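Local atomic coordinates of phosphoribosylglycinamide synthetase (Anaerococcus prevotii, PDB entry 4DIM), a protein that probably binds ATP and a metal ion and acts as a ligase of the ATP-grasp type. Residues A[123-131]-A[183-191]; A[291-300]-A[313-324]. One frame throughout, in Å; residues are numbered along the deposited sequence.

In the fold
The two contacts lie on opposite sides of the chain's centre, with about 20 Å between their nearest atoms, and have no helix or strand in common. Interaction 1 pairs strand 127-128, an outermost strand of a four-stranded antiparallel sheet, with strand 186-189, in the region matching the ATP-grasp family. Interaction 2 joins helix ends and loops: 291-300 runs from helix 285-293 into helix 297-305, while segment 313-324 leads from helix 311-314 into strand 323-329 of the eight-stranded sheet. Both are partly buried, and they bury similar areas, 752 and 781 Å². Main-chain bonds and a carboxylate grip dominate the first; aromatic and aliphatic packing, with two hydrogen bonds, carries the second.

Interaction 1 of 2, residues A[123-131]-A[183-191]; sequences NTARHFVVR and DYCIVEEFI
Glu189 OE1 is gripped by three donors: Arg126 NH2 at 3.1 Å in a salt bridge, Arg126 NE weakly, and Lys144 N. The NH2 bond is nearly straight (N-H...O 163°) and in the guanidinium plane, but meets OE1 from above the carboxylate plane. OE2 accepts the backbone N of Arg126 at 2.8 Å, on its anti side but tilted out of the carboxylate plane. The Arg126 chain bends at chi3 (-62°), turning its guanidinium back to Glu189; Glu189 N bonds to Arg126 O. An alanine at Glu189 would probably leave the Arg126 guanidinium without its charged mate and free to turn.

Strand 127-128 pairs antiparallel with 186-189 as an edge strand of the four-stranded sheet in the region matching the ATP-grasp family. Phe128 and Val187 form the hydrogen-bonded pair, Phe128 N to Val187 O at 3.0 Å and Val187 N to Phe128 O at 3.1 Å, and Cys185 N bonds to Val130 O. Val129 and Ile186 lie side by side, pointing the same way, CG1 to CG1 3.7 Å. At the far end Arg131 NE and Asp183 OD2 are 3.3 Å apart, the oxygen well out of the guanidinium plane. The first ion pair is therefore directed by hydrogen bonds, the second by charge alone.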
loop_
_atom_site.group_PDB
_atom_site.type_symbol
_atom_site.label_atom_id
_atom_site.label_comp_id
_atom_site.label_asym_id
_atom_site.label_seq_id
_atom_site.Cartn_x
_atom_site.Cartn_y
_atom_site.Cartn_z
ATOM N N ASN A 123 8.981 -16.661 -5.107
ATOM C CA ASN A 123 9.052 -16.133 -6.467
ATOM C C ASN A 123 9.188 -14.662 -6.433
ATOM O O ASN A 123 8.337 -13.958 -5.868
ATOM C CB ASN A 123 7.810 -16.463 -7.287
ATOM C CG ASN A 123 7.607 -17.897 -7.614
ATOM O OD1 ASN A 123 8.475 -18.739 -7.398
ATOM N ND2 ASN A 123 6.433 -18.194 -8.120
ATOM N N THR A 124 10.279 -14.199 -7.009
ATOM C CA THR A 124 10.596 -12.789 -7.103
ATOM C C THR A 124 11.655 -12.606 -8.213
ATOM O O THR A 124 12.348 -13.580 -8.548
ATOM C CB THR A 124 11.121 -12.327 -5.725
ATOM O OG1 THR A 124 11.052 -10.897 -5.652
ATOM C CG2 THR A 124 12.576 -12.854 -5.445
ATOM N N ALA A 125 11.809 -11.361 -8.724
ATOM C CA ALA A 125 12.883 -10.985 -9.670
ATOM C C ALA A 125 14.226 -11.097 -8.939
ATOM O O ALA A 125 14.529 -10.283 -8.073
ATOM C CB ALA A 125 12.690 -9.555 -10.179
ATOM N N ARG A 126 14.994 -12.132 -9.235
ATOM C CA ARG A 126 16.252 -12.387 -8.544
ATOM C C ARG A 126 17.304 -11.379 -8.972
ATOM O O ARG A 126 17.236 -10.865 -10.092
ATOM C CB ARG A 126 16.722 -13.821 -8.848
ATOM C CG ARG A 126 15.741 -14.923 -8.360
ATOM C CD ARG A 126 16.123 -16.330 -8.823
ATOM N NE ARG A 126 16.096 -16.445 -10.284
ATOM C CZ ARG A 126 16.521 -17.492 -10.985
ATOM N NH1 ARG A 126 17.003 -18.569 -10.365
ATOM N NH2 ARG A 126 16.464 -17.476 -12.312
ATOM N N HIS A 127 18.269 -11.084 -8.081
ATOM C CA HIS A 127 19.319 -10.114 -8.406
ATOM C C HIS A 127 20.671 -10.483 -7.869
ATOM O O HIS A 127 20.820 -11.133 -6.825
ATOM C CB HIS A 127 18.970 -8.700 -7.901
ATOM C CG HIS A 127 19.107 -8.490 -6.419
ATOM N ND1 HIS A 127 20.290 -8.077 -5.844
ATOM C CD2 HIS A 127 18.179 -8.608 -5.452
ATOM C CE1 HIS A 127 20.043 -7.955 -4.548
ATOM N NE2 HIS A 127 18.779 -8.251 -4.269
ATOM N N PHE A 128 21.668 -9.951 -8.559
ATOM C CA PHE A 128 23.057 -10.140 -8.183
ATOM C C PHE A 128 23.785 -8.796 -8.115
ATOM O O PHE A 128 23.646 -7.954 -9.011
ATOM C CB PHE A 128 23.727 -11.110 -9.171
ATOM C CG PHE A 128 23.381 -12.541 -8.847
ATOM C CD1 PHE A 128 23.944 -13.174 -7.745
ATOM C CD2 PHE A 128 22.394 -13.205 -9.552
ATOM C CE1 PHE A 128 23.597 -14.483 -7.414
ATOM C CE2 PHE A 128 22.037 -14.520 -9.219
ATOM C CZ PHE A 128 22.655 -15.157 -8.161
ATOM N N VAL A 129 24.566 -8.624 -7.031
ATOM C CA VAL A 129 25.369 -7.413 -6.753
ATOM C C VAL A 129 26.795 -7.618 -7.354
ATOM O O VAL A 129 27.747 -7.925 -6.644
ATOM C CB VAL A 129 25.396 -7.013 -5.236
ATOM C CG1 VAL A 129 24.198 -6.139 -4.866
ATOM C CG2 VAL A 129 25.459 -8.232 -4.306
ATOM N N VAL A 130 26.888 -7.493 -8.686
ATOM C CA VAL A 130 28.104 -7.649 -9.499
ATOM C C VAL A 130 29.150 -6.510 -9.222
ATOM O O VAL A 130 28.772 -5.377 -8.944
ATOM C CB VAL A 130 27.712 -7.707 -11.021
ATOM C CG1 VAL A 130 26.831 -6.537 -11.450
ATOM C CG2 VAL A 130 28.923 -7.787 -11.931
ATOM N N ARG A 131 30.461 -6.827 -9.305
ATOM C CA ARG A 131 31.572 -5.848 -9.141
ATOM C C ARG A 131 32.544 -5.827 -10.374
ATOM O O ARG A 131 33.379 -4.930 -10.428
ATOM C CB ARG A 131 32.368 -6.090 -7.825
ATOM C CG ARG A 131 31.742 -5.344 -6.644
ATOM C CD ARG A 131 32.161 -5.811 -5.260
ATOM N NE ARG A 131 31.390 -5.124 -4.214
ATOM C CZ ARG A 131 31.570 -5.264 -2.900
ATOM N NH1 ARG A 131 32.515 -6.076 -2.432
ATOM N NH2 ARG A 131 30.809 -4.591 -2.044
ATOM N N ASP A 183 31.446 1.047 -6.319
ATOM C CA ASP A 183 32.252 0.123 -7.151
ATOM C C ASP A 183 31.375 -1.017 -7.688
ATOM O O ASP A 183 31.902 -1.922 -8.336
ATOM C CB ASP A 183 33.478 -0.463 -6.405
ATOM C CG ASP A 183 33.234 -1.582 -5.383
ATOM O OD1 ASP A 183 34.229 -2.029 -4.738
ATOM O OD2 ASP A 183 32.059 -2.005 -5.220
ATOM N N TYR A 184 30.058 -1.003 -7.410
ATOM C CA TYR A 184 29.211 -2.092 -7.836
ATOM C C TYR A 184 27.972 -1.602 -8.527
ATOM O O TYR A 184 27.602 -0.430 -8.495
ATOM C CB TYR A 184 28.863 -2.989 -6.645
ATOM C CG TYR A 184 27.967 -2.343 -5.627
ATOM C CD1 TYR A 184 26.595 -2.584 -5.624
ATOM C CD2 TYR A 184 28.482 -1.494 -4.658
ATOM C CE1 TYR A 184 25.749 -1.947 -4.718
ATOM C CE2 TYR A 184 27.649 -0.845 -3.746
ATOM C CZ TYR A 184 26.279 -1.086 -3.770
ATOM O OH TYR A 184 25.452 -0.467 -2.855
ATOM N N CYS A 185 27.347 -2.570 -9.153
ATOM C CA CYS A 185 26.190 -2.551 -10.007
ATOM C C CYS A 185 25.183 -3.605 -9.534
ATOM O O CYS A 185 25.529 -4.534 -8.793
ATOM C CB CYS A 185 26.653 -2.867 -11.427
ATOM S SG CYS A 185 26.207 -1.620 -12.641
ATOM N N ILE A 186 23.953 -3.509 -10.033
ATOM C CA ILE A 186 22.965 -4.526 -9.779
ATOM C C ILE A 186 22.492 -4.971 -11.138
ATOM O O ILE A 186 22.149 -4.154 -11.998
ATOM C CB ILE A 186 21.825 -4.112 -8.800
ATOM C CG1 ILE A 186 22.382 -4.168 -7.353
ATOM C CG2 ILE A 186 20.607 -5.049 -8.898
ATOM C CD1 ILE A 186 21.546 -3.533 -6.308
ATOM N N VAL A 187 22.605 -6.269 -11.363
ATOM C CA VAL A 187 22.043 -6.915 -12.545
ATOM C C VAL A 187 20.824 -7.659 -11.991
ATOM O O VAL A 187 20.940 -8.437 -11.033
ATOM C CB VAL A 187 23.021 -7.789 -13.386
ATOM C CG1 VAL A 187 23.565 -8.987 -12.597
ATOM C CG2 VAL A 187 22.339 -8.251 -14.663
ATOM N N GLU A 188 19.650 -7.302 -12.476
ATOM C CA GLU A 188 18.407 -7.896 -11.964
ATOM C C GLU A 188 17.535 -8.376 -13.090
ATOM O O GLU A 188 17.455 -7.726 -14.129
ATOM C CB GLU A 188 17.649 -6.856 -11.114
ATOM C CG GLU A 188 16.417 -7.394 -10.430
ATOM C CD GLU A 188 15.731 -6.415 -9.516
ATOM O OE1 GLU A 188 15.056 -5.497 -10.037
ATOM O OE2 GLU A 188 15.811 -6.604 -8.282
ATOM N N GLU A 189 16.824 -9.482 -12.857
ATOM C CA GLU A 189 15.858 -10.012 -13.826
ATOM C C GLU A 189 14.797 -8.974 -14.113
ATOM O O GLU A 189 14.251 -8.351 -13.184
ATOM C CB GLU A 189 15.160 -11.264 -13.286
ATOM C CG GLU A 189 16.040 -12.485 -13.101
ATOM C CD GLU A 189 15.256 -13.680 -12.600
ATOM O OE1 GLU A 189 15.367 -14.771 -13.204
ATOM O OE2 GLU A 189 14.545 -13.532 -11.580
ATOM N N PHE A 190 14.496 -8.788 -15.388
ATOM C CA PHE A 190 13.461 -7.871 -15.811
ATOM C C PHE A 190 12.211 -8.702 -16.064
ATOM O O PHE A 190 12.206 -9.549 -16.963
ATOM C CB PHE A 190 13.904 -7.072 -17.042
ATOM C CG PHE A 190 12.945 -5.961 -17.414
ATOM C CD1 PHE A 190 12.505 -5.050 -16.461
ATOM C CD2 PHE A 190 12.457 -5.847 -18.706
ATOM C CE1 PHE A 190 11.569 -4.071 -16.789
ATOM C CE2 PHE A 190 11.542 -4.852 -19.037
ATOM C CZ PHE A 190 11.102 -3.969 -18.077
ATOM N N ILE A 191 11.200 -8.542 -15.195
ATOM C CA ILE A 191 9.937 -9.275 -15.259
ATOM C C ILE A 191 8.931 -8.324 -15.840
ATOM O O ILE A 191 8.615 -7.316 -15.238
ATOM C CB ILE A 191 9.513 -9.803 -13.861
ATOM C CG1 ILE A 191 10.656 -10.542 -13.137
ATOM C CG2 ILE A 191 8.289 -10.691 -13.965
ATOM C CD1 ILE A 191 11.078 -11.868 -13.770
#

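Interaction 2 of 2, residues A[291-300]-A[313-324]; sequences INYGIEYYKM and FWSQKSKENKAG
Trp314 can be traced outward from CB, which meets the CE methyl of selenomethionine Met300 at 4.0 Å. With CG anti to the backbone N (chi1 180°), the indole swings toward 291-300. Its CE3 then meets Ile295 CD1, which lies at the ring edge and in its plane. Further out, CZ3 approaches Tyr293 CG at 3.9 Å and CH2 reaches CD1 of the same ring. This is a T-shaped stack, the indole edge on the tyrosine face, with centroids 5.2 Å apart and planes at 68°. Asn292 OD1 sits over the opposite face of Tyr293, and Phe209 meets both rings from strand 206-219.

Tyr293 ends helix 285-293, and Gly294 leaves it with positive phi. The type I turn 314-317 brings Ser318 N to Tyr293 O, a 2.9 Å hydrogen bond. Farther along, Asn321 ND2 donates to Asn292 O at 3.1 Å, tilted from the carbonyl plane; thus two carbonyls at this helix end are held by the chain leading into strand 323-329. At the other end, Lys299 CB stands over the Phe313 ring, 3.9 Å from its centroid and 9° off the normal, a CH-pi contact. Lys299 NZ pairs with Glu296 OE2 at 2.9 Å.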
loop_
_atom_site.group_PDB
_atom_site.type_symbol
_atom_site.label_atom_id
_atom_site.label_comp_id
_atom_site.label_asym_id
_atom_site.label_seq_id
_atom_site.Cartn_x
_atom_site.Cartn_y
_atom_site.Cartn_z
ATOM N N ILE A 291 -15.695 -4.263 1.462
ATOM C CA ILE A 291 -16.688 -4.657 0.427
ATOM C C ILE A 291 -16.605 -6.179 0.106
ATOM O O ILE A 291 -17.616 -6.870 0.130
ATOM C CB ILE A 291 -16.486 -3.810 -0.885
ATOM C CG1 ILE A 291 -16.987 -2.380 -0.711
ATOM C CG2 ILE A 291 -17.136 -4.457 -2.079
ATOM C CD1 ILE A 291 -16.437 -1.349 -1.720
ATOM N N ASN A 292 -15.405 -6.665 -0.221
ATOM C CA ASN A 292 -15.154 -8.045 -0.631
ATOM C C ASN A 292 -15.467 -9.083 0.404
ATOM O O ASN A 292 -15.969 -10.132 0.021
ATOM C CB ASN A 292 -13.725 -8.200 -1.031
ATOM C CG ASN A 292 -13.353 -9.506 -1.585
ATOM O OD1 ASN A 292 -12.759 -10.295 -0.882
ATOM N ND2 ASN A 292 -13.677 -9.742 -2.857
ATOM N N TYR A 293 -15.190 -8.846 1.686
ATOM C CA TYR A 293 -15.523 -9.858 2.717
ATOM C C TYR A 293 -16.729 -9.493 3.584
ATOM O O TYR A 293 -17.146 -10.325 4.392
ATOM C CB TYR A 293 -14.333 -10.067 3.637
ATOM C CG TYR A 293 -13.148 -10.661 2.921
ATOM C CD1 TYR A 293 -13.174 -11.969 2.467
ATOM C CD2 TYR A 293 -12.010 -9.901 2.667
ATOM C CE1 TYR A 293 -12.103 -12.518 1.781
ATOM C CE2 TYR A 293 -10.935 -10.432 1.959
ATOM C CZ TYR A 293 -10.973 -11.757 1.553
ATOM O OH TYR A 293 -9.946 -12.339 0.875
ATOM N N GLY A 294 -17.259 -8.275 3.443
ATOM C CA GLY A 294 -18.359 -7.793 4.271
ATOM C C GLY A 294 -17.975 -7.691 5.734
ATOM O O GLY A 294 -18.734 -8.118 6.627
ATOM N N ILE A 295 -16.799 -7.108 5.979
ATOM C CA ILE A 295 -16.236 -6.963 7.321
ATOM C C ILE A 295 -15.904 -5.493 7.629
ATOM O O ILE A 295 -16.114 -4.600 6.791
ATOM C CB ILE A 295 -14.953 -7.844 7.467
ATOM C CG1 ILE A 295 -13.883 -7.463 6.428
ATOM C CG2 ILE A 295 -15.277 -9.325 7.429
ATOM C CD1 ILE A 295 -12.592 -8.027 6.652
ATOM N N GLU A 296 -15.432 -5.269 8.879
ATOM C CA GLU A 296 -14.913 -4.010 9.434
ATOM C C GLU A 296 -13.407 -4.220 9.682
ATOM O O GLU A 296 -12.998 -4.761 10.711
ATOM C CB GLU A 296 -15.672 -3.653 10.708
ATOM C CG GLU A 296 -17.140 -3.382 10.442
ATOM C CD GLU A 296 -17.924 -3.024 11.684
ATOM O OE1 GLU A 296 -18.327 -3.948 12.433
ATOM O OE2 GLU A 296 -18.101 -1.807 11.926
ATOM N N TYR A 297 -12.614 -3.878 8.678
ATOM C CA TYR A 297 -11.191 -4.125 8.596
ATOM C C TYR A 297 -10.376 -3.073 9.327
ATOM O O TYR A 297 -9.416 -3.450 9.988
ATOM C CB TYR A 297 -10.827 -4.191 7.127
ATOM C CG TYR A 297 -9.443 -4.694 6.840
ATOM C CD1 TYR A 297 -9.002 -5.905 7.355
ATOM C CD2 TYR A 297 -8.620 -4.037 5.933
ATOM C CE1 TYR A 297 -7.756 -6.424 7.012
ATOM C CE2 TYR A 297 -7.354 -4.516 5.630
ATOM C CZ TYR A 297 -6.933 -5.726 6.148
ATOM O OH TYR A 297 -5.720 -6.249 5.785
ATOM N N TYR A 298 -10.785 -1.781 9.336
ATOM C CA TYR A 298 -10.111 -0.816 10.209
ATOM C C TYR A 298 -10.284 -1.181 11.648
ATOM O O TYR A 298 -9.438 -0.800 12.444
ATOM C CB TYR A 298 -10.597 0.605 10.021
ATOM C CG TYR A 298 -10.232 1.247 8.693
ATOM C CD1 TYR A 298 -8.914 1.601 8.401
ATOM C CD2 TYR A 298 -11.212 1.548 7.743
ATOM C CE1 TYR A 298 -8.586 2.214 7.194
ATOM C CE2 TYR A 298 -10.887 2.133 6.530
ATOM C CZ TYR A 298 -9.591 2.544 6.294
ATOM O OH TYR A 298 -9.350 3.265 5.149
ATOM N N LYS A 299 -11.384 -1.851 12.009
ATOM C CA LYS A 299 -11.652 -2.276 13.383
ATOM C C LYS A 299 -10.783 -3.436 13.739
ATOM O O LYS A 299 -10.357 -3.516 14.873
ATOM C CB LYS A 299 -13.129 -2.627 13.598
ATOM C CG LYS A 299 -13.979 -1.382 13.713
ATOM C CD LYS A 299 -15.373 -1.677 14.129
ATOM C CE LYS A 299 -16.151 -0.394 14.226
ATOM N NZ LYS A 299 -17.579 -0.627 14.528
HETATM N N MSE A 300 -10.482 -4.310 12.766
HETATM C CA MSE A 300 -9.581 -5.457 12.948
HETATM C C MSE A 300 -8.176 -4.944 13.165
HETATM O O MSE A 300 -7.468 -5.433 14.050
HETATM C CB MSE A 300 -9.609 -6.408 11.728
HETATM C CG MSE A 300 -10.860 -7.253 11.646
HETATM SE SE MSE A 300 -11.123 -8.129 9.981
HETATM C CE MSE A 300 -9.551 -9.253 10.094
ATOM N N PHE A 313 -14.384 -9.568 14.523
ATOM C CA PHE A 313 -14.876 -8.892 13.321
ATOM C C PHE A 313 -14.777 -9.803 12.097
ATOM O O PHE A 313 -15.666 -9.736 11.261
ATOM C CB PHE A 313 -14.103 -7.590 13.063
ATOM C CG PHE A 313 -14.057 -6.665 14.252
ATOM C CD1 PHE A 313 -15.171 -5.921 14.612
ATOM C CD2 PHE A 313 -12.973 -6.675 15.113
ATOM C CE1 PHE A 313 -15.188 -5.179 15.795
ATOM C CE2 PHE A 313 -12.993 -5.945 16.298
ATOM C CZ PHE A 313 -14.086 -5.174 16.615
ATOM N N TRP A 314 -13.720 -10.641 11.988
ATOM C CA TRP A 314 -13.506 -11.587 10.869
ATOM C C TRP A 314 -14.551 -12.716 10.877
ATOM O O TRP A 314 -14.848 -13.288 9.841
ATOM C CB TRP A 314 -12.066 -12.194 10.940
ATOM C CG TRP A 314 -11.704 -13.184 9.859
ATOM C CD1 TRP A 314 -11.362 -14.496 10.035
ATOM C CD2 TRP A 314 -11.661 -12.945 8.437
ATOM N NE1 TRP A 314 -11.058 -15.075 8.819
ATOM C CE2 TRP A 314 -11.258 -14.151 7.821
ATOM C CE3 TRP A 314 -11.870 -11.816 7.633
ATOM C CZ2 TRP A 314 -11.136 -14.276 6.436
ATOM C CZ3 TRP A 314 -11.702 -11.932 6.266
ATOM C CH2 TRP A 314 -11.388 -13.162 5.675
ATOM N N SER A 315 -15.095 -13.047 12.041
ATOM C CA SER A 315 -16.107 -14.097 12.166
ATOM C C SER A 315 -17.500 -13.608 11.711
ATOM O O SER A 315 -18.404 -14.433 11.585
ATOM C CB SER A 315 -16.167 -14.601 13.604
ATOM O OG SER A 315 -16.591 -13.575 14.485
ATOM N N GLN A 316 -17.681 -12.287 11.459
ATOM C CA GLN A 316 -18.950 -11.743 10.955
ATOM C C GLN A 316 -18.861 -11.519 9.448
ATOM O O GLN A 316 -19.657 -10.777 8.886
ATOM C CB GLN A 316 -19.289 -10.419 11.674
ATOM C CG GLN A 316 -19.431 -10.535 13.193
ATOM C CD GLN A 316 -20.423 -11.611 13.584
ATOM O OE1 GLN A 316 -21.527 -11.690 13.029
ATOM N NE2 GLN A 316 -20.043 -12.509 14.500
ATOM N N LYS A 317 -17.923 -12.182 8.783
ATOM C CA LYS A 317 -17.759 -11.988 7.368
ATOM C C LYS A 317 -18.911 -12.630 6.620
ATOM O O LYS A 317 -19.545 -13.550 7.130
ATOM C CB LYS A 317 -16.402 -12.542 6.892
ATOM C CG LYS A 317 -16.253 -14.079 6.888
ATOM C CD LYS A 317 -15.030 -14.520 6.091
ATOM C CE LYS A 317 -15.329 -14.603 4.598
ATOM N NZ LYS A 317 -14.185 -15.139 3.807
ATOM N N SER A 318 -19.150 -12.154 5.389
ATOM C CA SER A 318 -20.165 -12.701 4.503
ATOM C C SER A 318 -19.594 -13.919 3.842
ATOM O O SER A 318 -18.382 -14.040 3.725
ATOM C CB SER A 318 -20.595 -11.669 3.462
ATOM O OG SER A 318 -21.320 -10.626 4.101
ATOM N N LYS A 319 -20.452 -14.813 3.407
ATOM C CA LYS A 319 -20.055 -16.041 2.729
ATOM C C LYS A 319 -19.895 -15.775 1.230
ATOM O O LYS A 319 -19.293 -16.590 0.539
ATOM C CB LYS A 319 -21.094 -17.146 2.982
ATOM C CG LYS A 319 -21.125 -17.683 4.427
ATOM C CD LYS A 319 -20.217 -18.911 4.644
ATOM C CE LYS A 319 -20.706 -19.811 5.758
ATOM N NZ LYS A 319 -19.816 -20.986 5.938
ATOM N N GLU A 320 -20.446 -14.638 0.735
ATOM C CA GLU A 320 -20.346 -14.189 -0.658
ATOM C C GLU A 320 -19.291 -13.099 -0.800
ATOM O O GLU A 320 -18.980 -12.411 0.166
ATOM C CB GLU A 320 -21.700 -13.631 -1.138
ATOM C CG GLU A 320 -22.803 -14.675 -1.263
ATOM C CD GLU A 320 -24.203 -14.300 -0.786
ATOM O OE1 GLU A 320 -24.400 -13.167 -0.285
ATOM O OE2 GLU A 320 -25.107 -15.161 -0.908
ATOM N N ASN A 321 -18.765 -12.920 -2.012
ATOM C CA ASN A 321 -17.761 -11.875 -2.290
ATOM C C ASN A 321 -18.323 -10.873 -3.276
ATOM O O ASN A 321 -18.350 -11.147 -4.479
ATOM C CB ASN A 321 -16.412 -12.438 -2.834
ATOM C CG ASN A 321 -15.709 -13.460 -1.967
ATOM O OD1 ASN A 321 -15.288 -14.525 -2.453
ATOM N ND2 ASN A 321 -15.449 -13.114 -0.704
ATOM N N LYS A 322 -18.698 -9.685 -2.785
ATOM C CA LYS A 322 -19.221 -8.617 -3.640
ATOM C C LYS A 322 -18.067 -7.940 -4.411
ATOM O O LYS A 322 -16.919 -7.931 -3.952
ATOM C CB LYS A 322 -19.991 -7.565 -2.797
ATOM C CG LYS A 322 -21.013 -6.757 -3.590
ATOM C CD LYS A 322 -22.373 -6.621 -2.909
ATOM C CE LYS A 322 -23.431 -6.128 -3.877
ATOM N NZ LYS A 322 -24.806 -6.221 -3.316
ATOM N N ALA A 323 -18.364 -7.462 -5.624
ATOM C CA ALA A 323 -17.406 -6.705 -6.407
ATOM C C ALA A 323 -17.373 -5.256 -5.857
ATOM O O ALA A 323 -18.362 -4.775 -5.297
ATOM C CB ALA A 323 -17.770 -6.734 -7.878
ATOM N N GLY A 324 -16.180 -4.659 -5.911
ATOM C CA GLY A 324 -15.891 -3.289 -5.514
ATOM C C GLY A 324 -14.944 -2.609 -6.500
ATOM O O GLY A 324 -14.120 -3.272 -7.165
#